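Local coordinates for high-potential iron-sulfur protein (Rhodoferax fermentans, PDB 1HLQ) that carries electrons through its high-potential [4Fe-4S] cluster in anaerobic and photosynthetic electron transport, between the cytochrome bc1 complex and a membrane-bound c-type tetraheme, at residues 15-20 and 55-60; 27-32 and 67-72. One frame throughout, in Å; residues are numbered along the deposited sequence.

Contact 1 (15-20 and 55-60). With SF4 (iron/sulfur cluster), chain G.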
loop_
_atom_site.group_PDB
_atom_site.type_symbol
_atom_site.label_atom_id
_atom_site.label_comp_id
_atom_site.label_asym_id
_atom_site.label_seq_id
_atom_site.Cartn_x
_atom_site.Cartn_y
_atom_site.Cartn_z
ATOM N N LEU A 15 -0.430 -8.503 2.948
ATOM C CA LEU A 15 -1.868 -8.317 2.934
ATOM C C LEU A 15 -2.655 -9.611 2.819
ATOM O O LEU A 15 -3.877 -9.604 2.616
ATOM C CB LEU A 15 -2.256 -7.389 1.775
ATOM C CG LEU A 15 -1.807 -5.930 1.912
ATOM C CD1 LEU A 15 -1.946 -5.173 0.615
ATOM C CD2 LEU A 15 -2.624 -5.252 3.007
ATOM N N GLY A 16 -1.991 -10.761 2.919
ATOM C CA GLY A 16 -2.663 -12.049 2.775
ATOM C C GLY A 16 -3.347 -12.204 1.429
ATOM O O GLY A 16 -4.382 -12.860 1.314
ATOM N N TYR A 17 -2.805 -11.585 0.371
ATOM C CA TYR A 17 -3.443 -11.667 -0.931
ATOM C C TYR A 17 -3.471 -13.092 -1.472
ATOM O O TYR A 17 -2.487 -13.823 -1.438
ATOM C CB TYR A 17 -2.686 -10.792 -1.949
ATOM C CG TYR A 17 -3.195 -10.964 -3.366
ATOM C CD1 TYR A 17 -4.294 -10.282 -3.855
ATOM C CD2 TYR A 17 -2.531 -11.821 -4.244
ATOM C CE1 TYR A 17 -4.763 -10.503 -5.139
ATOM C CE2 TYR A 17 -2.976 -12.046 -5.532
ATOM C CZ TYR A 17 -4.080 -11.356 -5.986
ATOM O OH TYR A 17 -4.548 -11.544 -7.270
ATOM N N VAL A 18 -4.633 -13.437 -2.022
ATOM C CA VAL A 18 -4.799 -14.710 -2.716
ATOM C C VAL A 18 -5.462 -14.390 -4.051
ATOM O O VAL A 18 -6.320 -13.514 -4.159
ATOM C CB VAL A 18 -5.603 -15.773 -1.954
ATOM C CG1 VAL A 18 -4.778 -16.386 -0.829
ATOM C CG2 VAL A 18 -6.906 -15.193 -1.450
ATOM N N ALA A 19 -5.112 -15.175 -5.082
ATOM C CA ALA A 19 -5.718 -15.000 -6.379
ATOM C C ALA A 19 -7.138 -15.555 -6.443
ATOM O O ALA A 19 -7.855 -15.207 -7.379
ATOM C CB ALA A 19 -4.890 -15.645 -7.479
ATOM N N ASP A 20 -7.542 -16.306 -5.426
ATOM C CA ASP A 20 -8.883 -16.888 -5.380
ATOM C C ASP A 20 -9.363 -16.750 -3.935
ATOM O O ASP A 20 -8.798 -17.359 -3.047
ATOM C CB ASP A 20 -8.822 -18.359 -5.767
ATOM C CG ASP A 20 -10.148 -19.084 -5.756
ATOM O OD1 ASP A 20 -10.151 -20.229 -6.295
ATOM O OD2 ASP A 20 -11.152 -18.585 -5.210
ATOM N N PRO A 55 -4.679 -0.295 -6.478
ATOM C CA PRO A 55 -3.723 0.713 -6.040
ATOM C C PRO A 55 -2.663 0.219 -5.102
ATOM O O PRO A 55 -1.592 0.823 -4.942
ATOM C CB PRO A 55 -4.590 1.813 -5.432
ATOM C CG PRO A 55 -5.851 1.115 -5.054
ATOM C CD PRO A 55 -6.072 0.082 -6.144
ATOM N N LEU A 56 -2.863 -0.902 -4.400
ATOM C CA LEU A 56 -1.927 -1.452 -3.465
ATOM C C LEU A 56 -0.847 -2.287 -4.144
ATOM O O LEU A 56 0.041 -2.723 -3.431
ATOM C CB LEU A 56 -2.639 -2.317 -2.403
ATOM C CG LEU A 56 -3.742 -1.527 -1.666
ATOM C CD1 LEU A 56 -4.432 -2.412 -0.638
ATOM C CD2 LEU A 56 -3.194 -0.270 -1.014
ATOM N N PHE A 57 -1.046 -2.586 -5.433
ATOM C CA PHE A 57 -0.123 -3.465 -6.155
ATOM C C PHE A 57 0.385 -2.840 -7.445
ATOM O O PHE A 57 -0.073 -3.072 -8.558
ATOM C CB PHE A 57 -0.839 -4.810 -6.442
ATOM C CG PHE A 57 -1.099 -5.574 -5.169
ATOM C CD1 PHE A 57 -2.367 -5.575 -4.578
ATOM C CD2 PHE A 57 -0.083 -6.259 -4.530
ATOM C CE1 PHE A 57 -2.557 -6.241 -3.382
ATOM C CE2 PHE A 57 -0.267 -6.949 -3.351
ATOM C CZ PHE A 57 -1.539 -6.929 -2.767
ATOM N N ALA A 58 1.412 -2.002 -7.312
ATOM C CA ALA A 58 2.021 -1.298 -8.424
ATOM C C ALA A 58 2.686 -2.234 -9.428
ATOM O O ALA A 58 3.277 -3.241 -9.081
ATOM C CB ALA A 58 3.079 -0.322 -7.905
ATOM N N GLY A 59 2.505 -1.894 -10.689
ATOM C CA GLY A 59 3.101 -2.532 -11.838
ATOM C C GLY A 59 2.510 -3.851 -12.264
ATOM O O GLY A 59 2.939 -4.487 -13.210
ATOM N N LYS A 60 1.471 -4.255 -11.538
ATOM C CA LYS A 60 0.850 -5.562 -11.709
ATOM C C LYS A 60 -0.666 -5.465 -11.751
ATOM O O LYS A 60 -1.249 -4.391 -11.794
ATOM C CB LYS A 60 1.313 -6.463 -10.562
ATOM C CG LYS A 60 2.798 -6.718 -10.479
ATOM C CD LYS A 60 3.260 -7.931 -9.733
ATOM C CE LYS A 60 4.775 -8.041 -9.681
ATOM N NZ LYS A 60 5.250 -9.363 -9.203
HETATM FE FE1 SF4 G . -8.300 -7.055 -4.300
HETATM FE FE2 SF4 G . -9.281 -4.888 -2.932
HETATM FE FE3 SF4 G . -6.864 -4.771 -4.137
HETATM FE FE4 SF4 G . -7.215 -6.318 -1.948
HETATM S S1 SF4 G . -7.436 -4.022 -2.000
HETATM S S2 SF4 G . -6.099 -6.969 -3.891
HETATM S S3 SF4 G . -9.366 -7.091 -2.221
HETATM S S4 SF4 G . -8.838 -5.020 -5.247
#
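Phe57 reaches across to Leu15 and Tyr17 with the far end of its ring, and the contact illustrates how apolar side chains cover part of a metal cluster. From CB the ring leaves on the side away from the carbonyl carbon and beside the backbone N (chi1 -68°). One flank of the ring then runs along the cluster: Phe57 CD1 lies 4.0 Å from S2 of SF4, and Phe57 CE1 comes nearer, at 3.7 Å from the same sulfide. At the tip, Phe57 CZ meets Leu15 CD1 at 3.8 Å, and Tyr17 CB lies 4.1 Å from it. The Tyr17 and Phe57 rings are inclined at 53° in an oblique aromatic pair, with Tyr17 CD1 3.8 Å from S2, so one sulfide is touched by two rings. The Tyr17 hydroxyl looks elsewhere for its partner, in a hydrogen bond with Val63 N. Beside another sulfide, S1, Leu15 and Leu56 cross at about a right angle, their CD1 atoms 3.9 Å apart, and Leu56 CD1 rests 3.7 Å from S1. With an alanine at Phe57, S2 would probably lose one of its two aromatic neighbours, and Leu15 CD1 and Tyr17 CB the ring end they pack against. Helix 10-14 and Val62 also touch Phe57, while Leu43 of the second subunit packs on Leu56. No hydrogen bond joins the two segments; the arrangement forms part of the largely apolar lining of the [4Fe-4S] pocket of a high-potential iron-sulfur protein.

Contact 2 (27-32 and 67-72). With SF4 (iron/sulfur cluster), chain G.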
loop_
_atom_site.group_PDB
_atom_site.type_symbol
_atom_site.label_atom_id
_atom_site.label_comp_id
_atom_site.label_asym_id
_atom_site.label_seq_id
_atom_site.Cartn_x
_atom_site.Cartn_y
_atom_site.Cartn_z
ATOM N N THR A 27 -8.390 -18.630 8.912
ATOM C CA THR A 27 -8.011 -18.692 10.331
ATOM C C THR A 27 -7.397 -17.357 10.733
ATOM O O THR A 27 -7.732 -16.790 11.766
ATOM C CB THR A 27 -7.051 -19.867 10.564
ATOM O OG1 THR A 27 -7.754 -21.070 10.239
ATOM C CG2 THR A 27 -6.556 -19.892 11.995
ATOM N N LYS A 28 -6.532 -16.819 9.870
ATOM C CA LYS A 28 -5.880 -15.558 10.163
ATOM C C LYS A 28 -6.814 -14.360 10.008
ATOM O O LYS A 28 -6.725 -13.358 10.726
ATOM C CB LYS A 28 -4.665 -15.338 9.260
ATOM C CG LYS A 28 -3.950 -14.044 9.640
ATOM C CD LYS A 28 -2.651 -13.841 8.909
ATOM C CE LYS A 28 -1.616 -14.898 9.276
ATOM N NZ LYS A 28 -0.300 -14.630 8.630
ATOM N N TYR A 29 -7.753 -14.469 9.058
ATOM C CA TYR A 29 -8.702 -13.398 8.767
ATOM C C TYR A 29 -10.132 -13.929 8.899
ATOM O O TYR A 29 -10.800 -14.280 7.923
ATOM C CB TYR A 29 -8.467 -12.865 7.337
ATOM C CG TYR A 29 -7.027 -12.526 6.995
ATOM C CD1 TYR A 29 -6.417 -11.395 7.502
ATOM C CD2 TYR A 29 -6.251 -13.360 6.205
ATOM C CE1 TYR A 29 -5.101 -11.078 7.223
ATOM C CE2 TYR A 29 -4.932 -13.070 5.911
ATOM C CZ TYR A 29 -4.358 -11.926 6.431
ATOM O OH TYR A 29 -3.041 -11.663 6.134
ATOM N N PRO A 30 -10.580 -14.087 10.154
ATOM C CA PRO A 30 -11.891 -14.658 10.422
ATOM C C PRO A 30 -13.074 -13.835 9.956
ATOM O O PRO A 30 -14.188 -14.394 9.933
ATOM C CB PRO A 30 -11.905 -14.913 11.924
ATOM C CG PRO A 30 -10.967 -13.896 12.456
ATOM C CD PRO A 30 -9.884 -13.746 11.420
ATOM N N LYS A 31 -12.917 -12.574 9.585
ATOM C CA LYS A 31 -14.012 -11.774 9.055
ATOM C C LYS A 31 -14.118 -11.856 7.531
ATOM O O LYS A 31 -15.046 -11.295 6.907
ATOM C CB LYS A 31 -13.861 -10.328 9.520
ATOM C CG LYS A 31 -14.025 -10.222 11.043
ATOM C CD LYS A 31 -13.869 -8.792 11.510
ATOM C CE LYS A 31 -14.029 -8.628 13.015
ATOM N NZ LYS A 31 -15.426 -8.366 13.419
ATOM N N HIS A 32 -13.201 -12.583 6.889
ATOM C CA HIS A 32 -13.303 -12.813 5.452
ATOM C C HIS A 32 -14.569 -13.618 5.173
ATOM O O HIS A 32 -14.926 -14.529 5.910
ATOM C CB HIS A 32 -12.110 -13.650 4.977
ATOM C CG HIS A 32 -12.316 -14.374 3.690
ATOM N ND1 HIS A 32 -11.957 -13.909 2.448
ATOM C CD2 HIS A 32 -12.906 -15.589 3.498
ATOM C CE1 HIS A 32 -12.335 -14.816 1.540
ATOM N NE2 HIS A 32 -12.922 -15.833 2.162
ATOM N N TRP A 67 -8.571 -11.763 -3.379
ATOM C CA TRP A 67 -8.877 -11.101 -2.120
ATOM C C TRP A 67 -7.587 -10.736 -1.398
ATOM O O TRP A 67 -6.571 -11.401 -1.520
ATOM C CB TRP A 67 -9.641 -12.098 -1.217
ATOM C CG TRP A 67 -10.063 -11.554 0.114
ATOM C CD1 TRP A 67 -11.230 -10.910 0.395
ATOM C CD2 TRP A 67 -9.339 -11.610 1.342
ATOM N NE1 TRP A 67 -11.283 -10.537 1.722
ATOM C CE2 TRP A 67 -10.126 -10.964 2.328
ATOM C CE3 TRP A 67 -8.100 -12.137 1.725
ATOM C CZ2 TRP A 67 -9.711 -10.830 3.650
ATOM C CZ3 TRP A 67 -7.687 -11.997 3.038
ATOM C CH2 TRP A 67 -8.494 -11.360 3.983
ATOM N N CYS A 68 -7.674 -9.665 -0.618
ATOM C CA CYS A 68 -6.595 -9.325 0.302
ATOM C C CYS A 68 -7.241 -8.686 1.534
ATOM O O CYS A 68 -8.433 -8.378 1.543
ATOM C CB CYS A 68 -5.476 -8.480 -0.266
ATOM S SG CYS A 68 -5.804 -6.705 -0.182
ATOM N N SER A 69 -6.425 -8.530 2.576
ATOM C CA SER A 69 -6.938 -8.064 3.865
ATOM C C SER A 69 -7.473 -6.655 3.826
ATOM O O SER A 69 -8.218 -6.268 4.739
ATOM C CB SER A 69 -5.747 -8.158 4.837
ATOM O OG SER A 69 -6.077 -7.795 6.155
ATOM N N ALA A 70 -7.128 -5.843 2.839
ATOM C CA ALA A 70 -7.632 -4.507 2.662
ATOM C C ALA A 70 -8.984 -4.458 1.970
ATOM O O ALA A 70 -9.471 -3.360 1.669
ATOM C CB ALA A 70 -6.627 -3.657 1.876
ATOM N N TRP A 71 -9.579 -5.630 1.662
ATOM C CA TRP A 71 -10.861 -5.630 0.973
ATOM C C TRP A 71 -11.791 -4.567 1.537
ATOM O O TRP A 71 -12.034 -4.592 2.748
ATOM C CB TRP A 71 -11.513 -7.013 1.028
ATOM C CG TRP A 71 -12.817 -7.013 0.294
ATOM C CD1 TRP A 71 -12.997 -7.250 -1.034
ATOM C CD2 TRP A 71 -14.114 -6.760 0.846
ATOM N NE1 TRP A 71 -14.318 -7.129 -1.370
ATOM C CE2 TRP A 71 -15.034 -6.844 -0.223
ATOM C CE3 TRP A 71 -14.583 -6.469 2.133
ATOM C CZ2 TRP A 71 -16.397 -6.643 -0.062
ATOM C CZ3 TRP A 71 -15.941 -6.281 2.282
ATOM C CH2 TRP A 71 -16.823 -6.375 1.204
ATOM N N ALA A 72 -12.258 -3.684 0.672
ATOM C CA ALA A 72 -13.004 -2.518 1.110
ATOM C C ALA A 72 -14.427 -2.541 0.596
ATOM O O ALA A 72 -14.635 -2.470 -0.606
ATOM C CB ALA A 72 -12.237 -1.283 0.648
HETATM FE FE1 SF4 G . -8.300 -7.055 -4.300
HETATM FE FE2 SF4 G . -9.281 -4.888 -2.932
HETATM FE FE3 SF4 G . -6.864 -4.771 -4.137
HETATM FE FE4 SF4 G . -7.215 -6.318 -1.948
HETATM S S1 SF4 G . -7.436 -4.022 -2.000
HETATM S S2 SF4 G . -6.099 -6.969 -3.891
HETATM S S3 SF4 G . -9.366 -7.091 -2.221
HETATM S S4 SF4 G . -8.838 -5.020 -5.247
#
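Trp67 is the hub of the tight part, met by His32 over a face of the indole and by Tyr29 at its rim. The His32 imidazole stands almost upright on the indole, edge-to-face with planes at 88°, and its ND1 comes within 3.5 Å of Trp67 CE2. Ser69 N lies against the opposite indole face, offset toward the rim, so the ring sits between His32 and a backbone nitrogen. The Trp67 side chain extends opposite its backbone N (chi1 -178°), which carries the six-membered ring out to Tyr29: Trp67 CH2 lies 3.5 Å from Tyr29 CG, in an offset edge-to-face pair. Trp67 NE1 is held by Gln36 OE1. Ser69, also buried, lies beside the Tyr29 ring, and its OG hydrogen-bonds Lys73 O of the second subunit. Packing slackens at Pro30 and Lys31, the exposed middle of the turn from Tyr29 to His32, which do not touch 67-72. Cys68 SG binds iron FE4 at 2.3 Å and accepts a hydrogen bond from Ala70 N (3.4 Å), which probably helps tune the thiolate. The aromatic cluster of Tyr29, His32 and Trp67 thus adjoins, in sequence, one cysteine ligand of the [4Fe-4S] site.

In the fold
Contact 1 lies deeper, its centre about 5 Å from the centre of the chain against about 9 Å for contact 2, with three of its four touching residues buried against all four there. Both reach the same cluster by different chemistry: 15-20 and 55-60 offer it apolar side chains, whereas contact 2 reaches it through 67-72 alone, with a cysteine ligand, its meeting with 27-32 being an aromatic cluster. The segments alternate along the chain, joined by probable backbone hydrogen bonds, Leu15 O with Ser69 N (2.8 Å) and Val18 N with Trp67 O (2.9 Å). Both also touch the second subunit, contact 1 through packing and contact 2 through polar partners as well.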